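Long-range contacts in short-chain dehydrogenase/reductase SDR (PDB 5IG2), which binds NAD and is probably an oxidoreductase that acts on CH-OH groups with this dinucleotide as hydride acceptor: residues 11-15 with 37-41; 26-30 with 95-99; 64-68 with 84-89; 78-82 with 128-133; 175-179 with 257-261. One frame throughout, in Å; residues are numbered along the deposited sequence.

Contact 1. Residues 11-15 with 37-41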
# COMPACT_ATOMS: atom_id res chain seq x y z
N GLU B 11 25.66 -39.21 31.90
CA GLU B 11 25.01 -39.51 30.63
C GLU B 11 23.50 -39.34 30.75
O GLU B 11 22.89 -39.81 31.72
CB GLU B 11 25.36 -40.93 30.19
CG GLU B 11 26.84 -41.14 29.92
CD GLU B 11 27.27 -42.61 29.96
OE1 GLU B 11 26.40 -43.51 29.81
OE2 GLU B 11 28.49 -42.85 30.13
N PHE B 12 22.90 -38.67 29.78
CA PHE B 12 21.47 -38.39 29.79
C PHE B 12 20.69 -39.18 28.75
O PHE B 12 19.58 -39.63 29.04
CB PHE B 12 21.22 -36.89 29.58
CG PHE B 12 21.85 -36.02 30.62
CD1 PHE B 12 21.24 -35.82 31.84
CD2 PHE B 12 23.06 -35.38 30.37
CE1 PHE B 12 21.83 -35.00 32.79
CE2 PHE B 12 23.64 -34.56 31.32
CZ PHE B 12 23.02 -34.37 32.53
N ASP B 13 21.22 -39.34 27.54
CA ASP B 13 20.44 -39.92 26.45
C ASP B 13 20.04 -41.35 26.80
O ASP B 13 20.89 -42.17 27.17
CB ASP B 13 21.26 -39.89 25.17
CG ASP B 13 20.41 -40.13 23.93
OD1 ASP B 13 19.27 -40.62 24.06
OD2 ASP B 13 20.89 -39.83 22.82
N GLY B 14 18.74 -41.63 26.70
CA GLY B 14 18.21 -42.93 27.05
C GLY B 14 17.94 -43.16 28.53
O GLY B 14 17.41 -44.22 28.88
N LYS B 15 18.29 -42.21 29.40
CA LYS B 15 18.06 -42.31 30.83
C LYS B 15 16.68 -41.75 31.20
O LYS B 15 16.02 -41.07 30.42
CB LYS B 15 19.15 -41.56 31.60
CG LYS B 15 20.56 -41.96 31.22
CD LYS B 15 20.83 -43.40 31.52
CE LYS B 15 22.27 -43.75 31.23
NZ LYS B 15 22.53 -45.18 31.58
N LEU B 37 17.68 -33.92 25.26
CA LEU B 37 18.85 -34.76 25.46
C LEU B 37 18.55 -36.23 25.24
O LEU B 37 19.46 -37.06 25.35
CB LEU B 37 19.41 -34.55 26.87
CG LEU B 37 19.99 -33.16 27.13
CD1 LEU B 37 20.44 -33.02 28.58
CD2 LEU B 37 21.14 -32.84 26.17
N GLY B 38 17.30 -36.57 24.94
CA GLY B 38 16.93 -37.95 24.71
C GLY B 38 16.51 -38.71 25.95
O GLY B 38 16.49 -39.94 25.92
N MET B 39 16.17 -38.01 27.03
CA MET B 39 15.72 -38.68 28.24
C MET B 39 14.26 -39.11 28.11
O MET B 39 13.45 -38.46 27.44
CB MET B 39 15.87 -37.78 29.45
CG MET B 39 17.25 -37.17 29.64
SD MET B 39 17.44 -36.59 31.34
CE MET B 39 17.66 -38.18 32.15
N LYS B 40 13.93 -40.23 28.76
CA LYS B 40 12.55 -40.63 28.97
C LYS B 40 12.01 -39.89 30.19
O LYS B 40 12.72 -39.73 31.18
CB LYS B 40 12.46 -42.14 29.18
CG LYS B 40 13.02 -42.94 28.01
CD LYS B 40 13.24 -44.39 28.35
CE LYS B 40 13.86 -45.13 27.18
NZ LYS B 40 13.87 -46.60 27.40
N LEU B 41 10.77 -39.41 30.11
CA LEU B 41 10.26 -38.44 31.08
C LEU B 41 9.07 -39.00 31.85
O LEU B 41 8.12 -39.52 31.24
CB LEU B 41 9.84 -37.13 30.40
CG LEU B 41 10.93 -36.42 29.61
CD1 LEU B 41 10.35 -35.21 28.90
CD2 LEU B 41 12.10 -36.03 30.52
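Phe12 and Leu37 both place CG anti to the carbonyl carbon and beside the backbone N (chi1 -59° and -67°), and their side chains run side by side in the same direction. CD1 of Leu37 thereby comes to rest over one face of the aromatic ring, 3.9 Å from Phe12 CG, in a CH-pi contact. Met39 brings its SD obliquely to the same ring, 3.9 Å from Phe12 CD1, as a Met-aromatic contact. A bend at the last torsion of Met39 (chi3 75°) then folds CE to within 3.7 Å of Lys15 CB.

Behind these side chains the backbones are tied twice. Gly14 N donates to Gly38 O over 2.9 Å and Lys40 N to Lys15 O over 2.8 Å. Between them, Met39 CA adds a CA-H...O contact of 3.2 Å to Lys15 O. Both glycines have positive phi, which suits this residue type: Gly14 holds the third position of a type II turn from Phe12 to Lys15, and Gly38 ends the preceding helix in a Schellman motif. Phe250 and Leu94 extend the apolar side. Directional main-chain bonds thus fix the loop before strand 16-20 beside the start of strand 40-45, while the polarisable sulfur of Met39 and a methyl of Leu37 give the ring weak, less directional contacts.

Contact 2. Residues 26-30 with 95-99. With NAD (nicotinamide-adenine-dinucleotide), chain F.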
# COMPACT_ATOMS: atom_id res chain seq x y z
N PHE B 26 10.03 -24.05 36.24
CA PHE B 26 11.27 -24.82 36.16
C PHE B 26 11.00 -26.26 35.75
O PHE B 26 11.74 -26.82 34.93
CB PHE B 26 12.02 -24.83 37.49
CG PHE B 26 12.45 -23.47 38.00
CD1 PHE B 26 12.55 -22.38 37.15
CD2 PHE B 26 12.75 -23.31 39.34
CE1 PHE B 26 12.94 -21.14 37.65
CE2 PHE B 26 13.14 -22.08 39.84
CZ PHE B 26 13.24 -20.99 38.99
N GLY B 27 10.00 -26.89 36.34
CA GLY B 27 9.77 -28.30 36.06
C GLY B 27 9.51 -28.55 34.59
O GLY B 27 10.09 -29.46 33.98
N ARG B 28 8.65 -27.72 33.99
CA ARG B 28 8.39 -27.82 32.56
C ARG B 28 9.67 -27.63 31.75
O ARG B 28 9.90 -28.34 30.76
CB ARG B 28 7.35 -26.79 32.18
CG ARG B 28 6.97 -26.75 30.72
CD ARG B 28 5.85 -25.72 30.54
NE ARG B 28 5.41 -25.58 29.16
CZ ARG B 28 5.95 -24.74 28.28
NH1 ARG B 28 6.96 -23.96 28.64
NH2 ARG B 28 5.48 -24.68 27.05
N ALA B 29 10.52 -26.68 32.16
CA ALA B 29 11.78 -26.43 31.45
C ALA B 29 12.76 -27.60 31.62
O ALA B 29 13.48 -27.94 30.67
CB ALA B 29 12.40 -25.12 31.95
N PHE B 30 12.81 -28.20 32.81
CA PHE B 30 13.59 -29.42 32.98
C PHE B 30 13.12 -30.51 32.02
O PHE B 30 13.93 -31.23 31.43
CB PHE B 30 13.48 -29.94 34.42
CG PHE B 30 14.04 -29.02 35.47
CD1 PHE B 30 15.09 -28.14 35.17
CD2 PHE B 30 13.55 -29.06 36.77
CE1 PHE B 30 15.61 -27.31 36.18
CE2 PHE B 30 14.06 -28.23 37.77
CZ PHE B 30 15.08 -27.36 37.47
N LEU B 95 16.14 -37.43 39.37
CA LEU B 95 14.96 -37.01 40.11
C LEU B 95 15.08 -35.53 40.41
O LEU B 95 16.07 -35.10 41.01
CB LEU B 95 14.79 -37.79 41.42
CG LEU B 95 13.69 -37.27 42.35
CD1 LEU B 95 12.31 -37.46 41.72
CD2 LEU B 95 13.74 -37.95 43.71
N PHE B 96 14.07 -34.76 40.00
CA PHE B 96 13.98 -33.33 40.33
C PHE B 96 12.86 -33.16 41.35
O PHE B 96 11.68 -33.19 40.99
CB PHE B 96 13.69 -32.49 39.08
CG PHE B 96 14.81 -32.45 38.07
CD1 PHE B 96 14.92 -33.43 37.10
CD2 PHE B 96 15.71 -31.41 38.07
CE1 PHE B 96 15.94 -33.37 36.17
CE2 PHE B 96 16.73 -31.35 37.14
CZ PHE B 96 16.84 -32.33 36.18
N ASN B 97 13.22 -32.98 42.63
CA ASN B 97 12.22 -32.67 43.66
C ASN B 97 12.03 -31.15 43.63
O ASN B 97 12.69 -30.40 44.35
CB ASN B 97 12.66 -33.14 45.05
CG ASN B 97 12.76 -34.67 45.16
OD1 ASN B 97 11.80 -35.39 44.88
ND2 ASN B 97 13.91 -35.15 45.59
N ASN B 98 11.11 -30.71 42.79
CA ASN B 98 11.07 -29.33 42.34
C ASN B 98 9.75 -28.61 42.64
O ASN B 98 9.77 -27.39 42.79
CB ASN B 98 11.36 -29.29 40.83
CG ASN B 98 11.06 -27.94 40.20
OD1 ASN B 98 11.81 -26.97 40.37
ND2 ASN B 98 9.97 -27.88 39.45
N ALA B 99 8.63 -29.33 42.74
CA ALA B 99 7.37 -28.69 43.11
C ALA B 99 7.55 -27.83 44.36
O ALA B 99 8.29 -28.20 45.28
CB ALA B 99 6.28 -29.73 43.36
PA NAD F . 5.46 -22.78 39.19
O1A NAD F . 4.23 -22.38 39.89
O2A NAD F . 5.55 -22.27 37.74
O5B NAD F . 5.71 -24.36 39.19
C5B NAD F . 5.57 -25.13 40.40
C4B NAD F . 4.64 -26.27 40.09
O4B NAD F . 4.50 -27.10 41.27
C3B NAD F . 3.22 -25.87 39.65
O3B NAD F . 2.89 -26.44 38.40
C2B NAD F . 2.33 -26.44 40.77
O2B NAD F . 1.08 -26.92 40.28
C1B NAD F . 3.18 -27.59 41.27
N9A NAD F . 2.85 -28.04 42.62
C8A NAD F . 2.51 -27.27 43.70
N7A NAD F . 2.14 -27.95 44.75
C5A NAD F . 2.25 -29.27 44.34
C6A NAD F . 1.99 -30.49 45.00
N6A NAD F . 1.47 -30.58 46.22
N1A NAD F . 2.25 -31.63 44.32
C2A NAD F . 2.71 -31.55 43.06
N3A NAD F . 2.96 -30.45 42.33
C4A NAD F . 2.71 -29.34 43.04
O3 NAD F . 6.73 -22.26 39.99
PN NAD F . 8.30 -22.54 39.83
O1N NAD F . 8.56 -23.25 38.55
O2N NAD F . 8.98 -21.25 40.09
O5D NAD F . 8.51 -23.51 41.07
C5D NAD F . 9.47 -24.59 41.02
C4D NAD F . 10.35 -24.49 42.24
O4D NAD F . 11.26 -23.36 42.12
C3D NAD F . 9.62 -24.30 43.58
O3D NAD F . 10.20 -25.15 44.56
C2D NAD F . 9.91 -22.84 43.93
O2D NAD F . 9.86 -22.64 45.33
C1D NAD F . 11.32 -22.72 43.36
N1N NAD F . 11.86 -21.30 43.15
C2N NAD F . 11.21 -20.47 42.30
C3N NAD F . 11.70 -19.20 42.06
C7N NAD F . 11.13 -18.29 41.03
O7N NAD F . 11.38 -17.07 41.08
N7N NAD F . 10.28 -18.79 40.15
C4N NAD F . 12.87 -18.81 42.70
C5N NAD F . 13.53 -19.69 43.54
C6N NAD F . 13.00 -20.93 43.77
O HOH W 1 8.18 -25.86 38.36
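Gly27 and Asn98 mark the closest approach of the two backbones, their CA atoms 6.5 Å apart, where helix 25-36 passes the end of strand 94-97. No direct hydrogen bond joins the segments. Gly27 N and Asn98 ND2 are both donors, and water 1 accepts from each, Gly27 N at 2.9 Å, while also bonding the NAD phosphate oxygen O1N. Glycine leaves room beside its CA for the amide. The Asn98 side chain, with CG opposite its own N (chi1 168°), turns OD1 to the edge of the Phe26 ring, in its plane; Thr149 hydrogen-bonds this oxygen.

Farther along, Phe30 and Phe96 form an offset stack with ring centroids 4.4 Å apart and planes at 24°. The opposite face of Phe30 meets Phe26 O of its own helix, and lying between the two limits the ring's rotation.

NAD joins both segments: Phe26 N donates to O1N over 2.9 Å, and the ribose O3D of NAD donates to Asn98 O over 2.9 Å. Such geometry is characteristic of the SDR Rossmann fold, in which the last glycine of the glycine-rich loop, here Gly27, faces the Asn-Asn-Ala-Gly sequence that begins at Asn97, with the dinucleotide bound alongside both.

Contact 3. Residues 64-68 with 84-89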
# COMPACT_ATOMS: atom_id res chain seq x y z
N GLU B 64 9.45 -39.58 24.69
CA GLU B 64 8.85 -40.66 25.47
C GLU B 64 8.53 -40.12 26.85
O GLU B 64 9.45 -39.88 27.65
CB GLU B 64 9.78 -41.86 25.59
CG GLU B 64 9.94 -42.71 24.38
CD GLU B 64 10.80 -43.91 24.68
OE1 GLU B 64 10.27 -44.86 25.30
OE2 GLU B 64 12.00 -43.89 24.35
N VAL B 65 7.25 -39.94 27.15
CA VAL B 65 6.84 -39.20 28.34
C VAL B 65 5.54 -39.79 28.86
O VAL B 65 4.67 -40.18 28.08
CB VAL B 65 6.69 -37.69 28.01
CG1 VAL B 65 5.77 -37.50 26.82
CG2 VAL B 65 6.17 -36.91 29.22
N ILE B 66 5.42 -39.87 30.19
CA ILE B 66 4.14 -40.10 30.84
C ILE B 66 3.91 -38.99 31.86
O ILE B 66 4.86 -38.43 32.42
CB ILE B 66 4.04 -41.49 31.52
CG1 ILE B 66 5.04 -41.60 32.68
CG2 ILE B 66 4.22 -42.59 30.50
CD1 ILE B 66 4.87 -42.85 33.52
N GLY B 67 2.64 -38.66 32.07
CA GLY B 67 2.25 -37.68 33.06
C GLY B 67 1.41 -38.33 34.15
O GLY B 67 0.47 -39.06 33.85
N VAL B 68 1.75 -38.07 35.41
CA VAL B 68 1.10 -38.71 36.54
C VAL B 68 0.70 -37.63 37.52
O VAL B 68 1.58 -37.04 38.18
CB VAL B 68 2.01 -39.74 37.22
CG1 VAL B 68 1.28 -40.41 38.41
CG2 VAL B 68 2.52 -40.78 36.22
N ALA B 84 4.83 -45.95 38.91
CA ALA B 84 4.51 -45.67 37.51
C ALA B 84 5.78 -45.48 36.69
O ALA B 84 5.86 -45.93 35.54
CB ALA B 84 3.62 -44.43 37.43
N ALA B 85 6.80 -44.83 37.27
CA ALA B 85 8.07 -44.67 36.58
C ALA B 85 8.68 -46.03 36.23
O ALA B 85 9.04 -46.29 35.08
CB ALA B 85 9.03 -43.86 37.45
N LEU B 86 8.80 -46.90 37.23
CA LEU B 86 9.41 -48.21 37.01
C LEU B 86 8.57 -49.05 36.06
O LEU B 86 9.12 -49.80 35.23
CB LEU B 86 9.61 -48.93 38.34
CG LEU B 86 10.56 -48.21 39.31
CD1 LEU B 86 10.68 -48.97 40.63
CD2 LEU B 86 11.93 -48.02 38.68
N GLU B 87 7.24 -48.95 36.15
CA GLU B 87 6.38 -49.71 35.26
C GLU B 87 6.53 -49.25 33.81
O GLU B 87 6.55 -50.08 32.89
CB GLU B 87 4.93 -49.61 35.73
CG GLU B 87 3.88 -50.21 34.80
CD GLU B 87 4.11 -51.70 34.51
OE1 GLU B 87 3.74 -52.15 33.40
OE2 GLU B 87 4.66 -52.41 35.38
N ALA B 88 6.69 -47.94 33.58
CA ALA B 88 6.81 -47.45 32.22
C ALA B 88 8.22 -47.63 31.65
O ALA B 88 8.37 -47.97 30.48
CB ALA B 88 6.42 -45.97 32.15
N PHE B 89 9.26 -47.40 32.46
CA PHE B 89 10.60 -47.35 31.91
C PHE B 89 11.63 -48.20 32.64
O PHE B 89 12.78 -48.24 32.21
CB PHE B 89 11.10 -45.89 31.88
CG PHE B 89 10.25 -44.98 31.06
CD1 PHE B 89 10.02 -45.23 29.72
CD2 PHE B 89 9.67 -43.85 31.63
CE1 PHE B 89 9.24 -44.38 28.95
CE2 PHE B 89 8.88 -42.99 30.87
CZ PHE B 89 8.67 -43.25 29.53
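Phe89 and Ile66 carry most of this contact, one at the last turn of helix 75-89 and the other on strand 65-69. Phe89 directs its ring back under the start of the strand, with CG beside the backbone N (chi1 -59°). The ring's CZ lies 3.9 Å from Glu64 O, and Val65 N stands at the ring's edge, near its plane. Glu64 reaches across with its chain extended beyond CG, bringing OE1 to 3.8 Å from Phe89 CE1; the carboxylate is steeply inclined to the ring, at 77°. A broad, flat side chain suits this end of the layer, where it also packs on Lys40, Val42 and Val16 of neighbouring strands, while the CB of Ala88 lies over one of its faces.

Strand and helix are the first two elements of a beta-alpha-beta unit of the Rossmann fold: the chain leaves the edge strand 65-69, runs back through helix 75-89 nearly antiparallel to it, with axes 10.0 Å apart, and enters strand 94-97 on the far side of strands 40-45 and 16-20.

Ile66 bridges that gap. Its CG1 stands between the backbone N and carbonyl carbon (chi1 65°), and the branch then extends straight, bringing CD1 to 3.7 Å from Ala88 CB. CD1 also lies 3.8 Å from Ala84 O, a carbonyl already bonded to Ala88 N. Small alanines one helical turn apart receive the long branch, and Ala84 CB meets a second strand residue, Val68 CG2, at 4.0 Å. Val65, between Glu64 and Ile66, points away and packs on Leu43.

Contact 4. Residues 78-82 with 128-133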
# COMPACT_ATOMS: atom_id res chain seq x y z
N VAL B 78 3.67 -40.14 46.13
CA VAL B 78 5.05 -40.16 45.66
C VAL B 78 5.48 -41.60 45.40
O VAL B 78 6.13 -41.89 44.38
CB VAL B 78 5.96 -39.46 46.68
CG1 VAL B 78 7.42 -39.55 46.23
CG2 VAL B 78 5.51 -38.02 46.86
N GLN B 79 5.12 -42.52 46.29
CA GLN B 79 5.40 -43.93 46.05
C GLN B 79 4.72 -44.41 44.76
O GLN B 79 5.31 -45.17 43.99
CB GLN B 79 4.95 -44.78 47.23
CG GLN B 79 5.24 -46.27 47.07
CD GLN B 79 6.73 -46.58 47.04
OE1 GLN B 79 7.46 -46.33 48.01
NE2 GLN B 79 7.20 -47.14 45.92
N ALA B 80 3.49 -43.96 44.52
CA ALA B 80 2.79 -44.34 43.29
C ALA B 80 3.50 -43.80 42.06
O ALA B 80 3.50 -44.44 41.01
CB ALA B 80 1.34 -43.87 43.35
N LEU B 81 4.10 -42.61 42.18
CA LEU B 81 4.85 -42.03 41.08
C LEU B 81 6.08 -42.87 40.74
O LEU B 81 6.38 -43.09 39.55
CB LEU B 81 5.26 -40.59 41.44
CG LEU B 81 6.12 -39.84 40.43
CD1 LEU B 81 5.35 -39.61 39.13
CD2 LEU B 81 6.64 -38.53 41.02
N ALA B 82 6.81 -43.34 41.75
CA ALA B 82 7.93 -44.25 41.50
C ALA B 82 7.44 -45.53 40.83
O ALA B 82 8.07 -46.02 39.89
CB ALA B 82 8.66 -44.57 42.80
N HIS B 128 9.73 -37.04 50.83
CA HIS B 128 9.17 -38.24 50.24
C HIS B 128 9.94 -38.64 48.99
O HIS B 128 10.20 -39.83 48.76
CB HIS B 128 7.70 -38.04 49.88
CG HIS B 128 6.79 -37.83 51.05
ND1 HIS B 128 6.89 -38.56 52.21
CD2 HIS B 128 5.74 -37.00 51.21
CE1 HIS B 128 5.94 -38.17 53.05
NE2 HIS B 128 5.22 -37.23 52.47
N GLY B 129 10.31 -37.66 48.16
CA GLY B 129 11.08 -37.95 46.96
C GLY B 129 12.38 -38.67 47.28
O GLY B 129 12.68 -39.72 46.72
N VAL B 130 13.14 -38.12 48.22
CA VAL B 130 14.40 -38.75 48.62
C VAL B 130 14.15 -40.14 49.20
O VAL B 130 14.79 -41.12 48.82
CB VAL B 130 15.15 -37.85 49.62
CG1 VAL B 130 16.30 -38.63 50.29
CG2 VAL B 130 15.64 -36.60 48.91
N ARG B 131 13.19 -40.23 50.13
CA ARG B 131 12.92 -41.50 50.81
C ARG B 131 12.50 -42.59 49.83
O ARG B 131 12.91 -43.75 49.96
CB ARG B 131 11.85 -41.30 51.88
CG ARG B 131 11.43 -42.57 52.60
CD ARG B 131 10.38 -42.29 53.65
NE ARG B 131 9.22 -41.59 53.10
CZ ARG B 131 8.25 -42.19 52.43
NH1 ARG B 131 8.31 -43.50 52.21
NH2 ARG B 131 7.23 -41.48 51.96
N VAL B 132 11.67 -42.24 48.85
CA VAL B 132 11.14 -43.24 47.93
C VAL B 132 12.17 -43.60 46.86
O VAL B 132 12.39 -44.78 46.57
CB VAL B 132 9.83 -42.74 47.30
CG1 VAL B 132 9.45 -43.61 46.12
CG2 VAL B 132 8.71 -42.73 48.36
N PHE B 133 12.82 -42.60 46.28
CA PHE B 133 13.62 -42.85 45.08
C PHE B 133 15.08 -43.16 45.36
O PHE B 133 15.71 -43.89 44.58
CB PHE B 133 13.53 -41.65 44.12
CG PHE B 133 12.21 -41.53 43.42
CD1 PHE B 133 12.00 -42.18 42.21
CD2 PHE B 133 11.19 -40.75 43.95
CE1 PHE B 133 10.78 -42.05 41.55
CE2 PHE B 133 9.97 -40.63 43.29
CZ PHE B 133 9.77 -41.27 42.10
O HOH W 2 6.53 -45.28 50.64
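Val78 pushes both methyls into helix 112-140 as a knob seated in a hole formed by His128, Gly129, Val132 and Phe133. CG2 lies 3.7 Å from His128 CB. CG1, anti to the backbone N (chi1 177°), reaches over the His128 carbonyl and also meets Val132 CG2 at 4.0 Å and Phe133 CE2 at the same separation. It comes 4.0 Å from Gly129 N as well, glycine leaving the backbone here uncovered by a side chain of its own, and a beta-branched knob fills the hole without a long flexible tail.

One turn on, Ala82 offers just a methyl, and two residues close on it: Val132 CG1 at 3.5 Å, and Phe133 CE1 equally near. The Phe133 ring, with Val132 CG1 over one face, comes obliquely against Ala82. The segment axes approach to 9.5 Å and cross at -44°, with alanine allowing Val132 and Phe133 to come close at this point.

Toward the more exposed side, Gln79 bends at chi2 (66°), laying OE1 3.8 Å from Val132 CG2. The amide's polarity is still met: NE2 bonds Asp83, and OE1 accepts a hydrogen bond from water 2, which accepts from Arg131 NH1.

Both helices lie on the parallel sheet, Leu81 packing on Val18, Val42 and Ala44, Phe133 on Val18 and Leu95. Helix 112-140 also packs, through His128, Val130 and Arg131, against Ala112, Trp108 and Ser110 of the third subunit.

Contact 5. Residues 175-179 with 257-261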
# COMPACT_ATOMS: atom_id res chain seq x y z
N THR B 175 19.62 -31.32 51.82
CA THR B 175 20.33 -31.73 50.62
C THR B 175 21.83 -31.76 50.87
O THR B 175 22.53 -32.66 50.37
CB THR B 175 19.97 -30.79 49.46
OG1 THR B 175 18.53 -30.70 49.34
CG2 THR B 175 20.56 -31.30 48.11
N GLU B 176 22.35 -30.79 51.63
CA GLU B 176 23.75 -30.85 52.03
C GLU B 176 24.05 -32.12 52.81
O GLU B 176 25.10 -32.75 52.62
CB GLU B 176 24.11 -29.61 52.86
CG GLU B 176 24.17 -28.31 52.07
CD GLU B 176 24.38 -27.08 52.95
OE1 GLU B 176 24.36 -27.22 54.20
OE2 GLU B 176 24.59 -25.98 52.40
N THR B 177 23.13 -32.51 53.71
CA THR B 177 23.35 -33.74 54.47
C THR B 177 23.27 -34.96 53.57
O THR B 177 24.07 -35.89 53.72
CB THR B 177 22.32 -33.87 55.58
OG1 THR B 177 22.23 -32.64 56.30
CG2 THR B 177 22.76 -34.99 56.53
N LEU B 178 22.32 -34.96 52.64
CA LEU B 178 22.21 -36.07 51.69
C LEU B 178 23.50 -36.23 50.89
O LEU B 178 23.91 -37.36 50.59
CB LEU B 178 21.02 -35.83 50.76
CG LEU B 178 20.78 -36.83 49.63
CD1 LEU B 178 20.44 -38.21 50.21
CD2 LEU B 178 19.68 -36.32 48.70
N TYR B 179 24.14 -35.11 50.55
CA TYR B 179 25.42 -35.17 49.83
C TYR B 179 26.43 -35.99 50.61
O TYR B 179 27.12 -36.86 50.05
CB TYR B 179 25.94 -33.76 49.56
CG TYR B 179 27.34 -33.73 48.97
CD1 TYR B 179 28.46 -33.72 49.80
CD2 TYR B 179 27.54 -33.73 47.58
CE1 TYR B 179 29.74 -33.71 49.28
CE2 TYR B 179 28.83 -33.72 47.05
CZ TYR B 179 29.92 -33.71 47.91
OH TYR B 179 31.21 -33.69 47.42
N ARG B 257 28.15 -31.12 40.04
CA ARG B 257 28.39 -30.02 40.96
C ARG B 257 27.20 -29.87 41.91
O ARG B 257 26.05 -29.92 41.48
CB ARG B 257 28.61 -28.72 40.19
CG ARG B 257 28.86 -27.52 41.09
CD ARG B 257 29.30 -26.29 40.32
NE ARG B 257 28.18 -25.44 39.92
CZ ARG B 257 27.77 -25.28 38.67
NH1 ARG B 257 28.39 -25.90 37.67
NH2 ARG B 257 26.75 -24.47 38.41
N PHE B 258 27.49 -29.67 43.20
CA PHE B 258 26.43 -29.66 44.20
C PHE B 258 25.64 -28.34 44.20
O PHE B 258 24.42 -28.34 44.03
CB PHE B 258 27.01 -29.93 45.59
CG PHE B 258 25.96 -29.91 46.68
CD1 PHE B 258 25.15 -31.01 46.88
CD2 PHE B 258 25.77 -28.78 47.46
CE1 PHE B 258 24.17 -30.99 47.86
CE2 PHE B 258 24.78 -28.75 48.44
CZ PHE B 258 23.98 -29.86 48.63
N TYR B 259 26.32 -27.21 44.43
CA TYR B 259 25.63 -25.93 44.53
C TYR B 259 25.36 -25.36 43.15
O TYR B 259 26.30 -25.11 42.38
CB TYR B 259 26.46 -24.92 45.33
CG TYR B 259 26.54 -25.22 46.80
CD1 TYR B 259 25.44 -25.00 47.63
CD2 TYR B 259 27.70 -25.74 47.37
CE1 TYR B 259 25.50 -25.28 48.99
CE2 TYR B 259 27.77 -26.03 48.72
CZ TYR B 259 26.67 -25.80 49.52
OH TYR B 259 26.74 -26.07 50.86
N ILE B 260 24.10 -25.11 42.84
CA ILE B 260 23.74 -24.48 41.57
C ILE B 260 23.13 -23.12 41.90
O ILE B 260 21.95 -23.02 42.25
CB ILE B 260 22.79 -25.34 40.75
CG1 ILE B 260 23.26 -26.80 40.79
CG2 ILE B 260 22.73 -24.79 39.33
CD1 ILE B 260 22.27 -27.80 40.24
N LEU B 261 23.94 -22.06 41.79
CA LEU B 261 23.49 -20.69 42.00
C LEU B 261 23.38 -20.06 40.62
O LEU B 261 24.35 -19.52 40.09
CB LEU B 261 24.46 -19.92 42.90
CG LEU B 261 24.21 -19.93 44.40
CD1 LEU B 261 24.06 -21.34 44.95
CD2 LEU B 261 25.36 -19.21 45.12
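Thr175 opens the contact by placing CG2 3.6 Å from Phe258 CE1, while its carbonyl O stands at the ring's edge, near the plane, 3.4 Å from Phe258 CE1. The hydroxyl is used elsewhere, bonded to Val171 O and Asn148, so the two branches of threonine serve apolar and polar neighbours separately.

Glu176 continues along the ring: its backbone N lies at the edge, 3.5 Å from Phe258 CZ, and CG packs 3.7 Å from Phe258 CE2. Beyond CG the chain is extended (chi2 173°), which carries the carboxylate to Tyr259. The phenol OH donates a short bond of 2.6 Å to Glu176 OE2, approaching from above the carboxylate plane, 54° out of it. The other oxygen, OE1, makes a salt bridge to Arg273 of the third subunit and a hydrogen bond to its Ser157. Buried but gripped on both oxygens, the carboxylate probably stays ionised.

Tyr179, one turn after Thr175, swings its CG anti to the backbone N (chi1 173°), and its CD2 comes within 3.7 Å of Phe258 CD1. The two rings meet obliquely, with planes inclined steeply to each other. Phe258 is thus wedged between the helix and Tyr259, whose ring centre lies beneath Phe258 CD2.

This is the packing of helix 162-185, which also supplies the NAD-binding Tyr164 and Lys168, against strand 259-260, the last strand of the seven-stranded parallel sheet of the SDR fold, at a subunit interface.

From the N terminus, contact 1 closes the first loop, round strand 16-20 and helix 25-36, joining the leading turn to strand 40-45. Contact 2 opens before that loop has closed, so the two cross; it ends only at strand 94-97, beside NAD. Contact 3 lies wholly within its span and secures helix 75-89 to the edge strand 65-69. The same helix opens contact 4, which crosses contacts 2 and 3 and brings in helix 112-140. Contact 5 follows in series, tying helix 162-185 to the far edge of the sheet. Leu41 links contacts 1 and 3 by backbone bonds, while Val130 touches Leu178 between contacts 4 and 5.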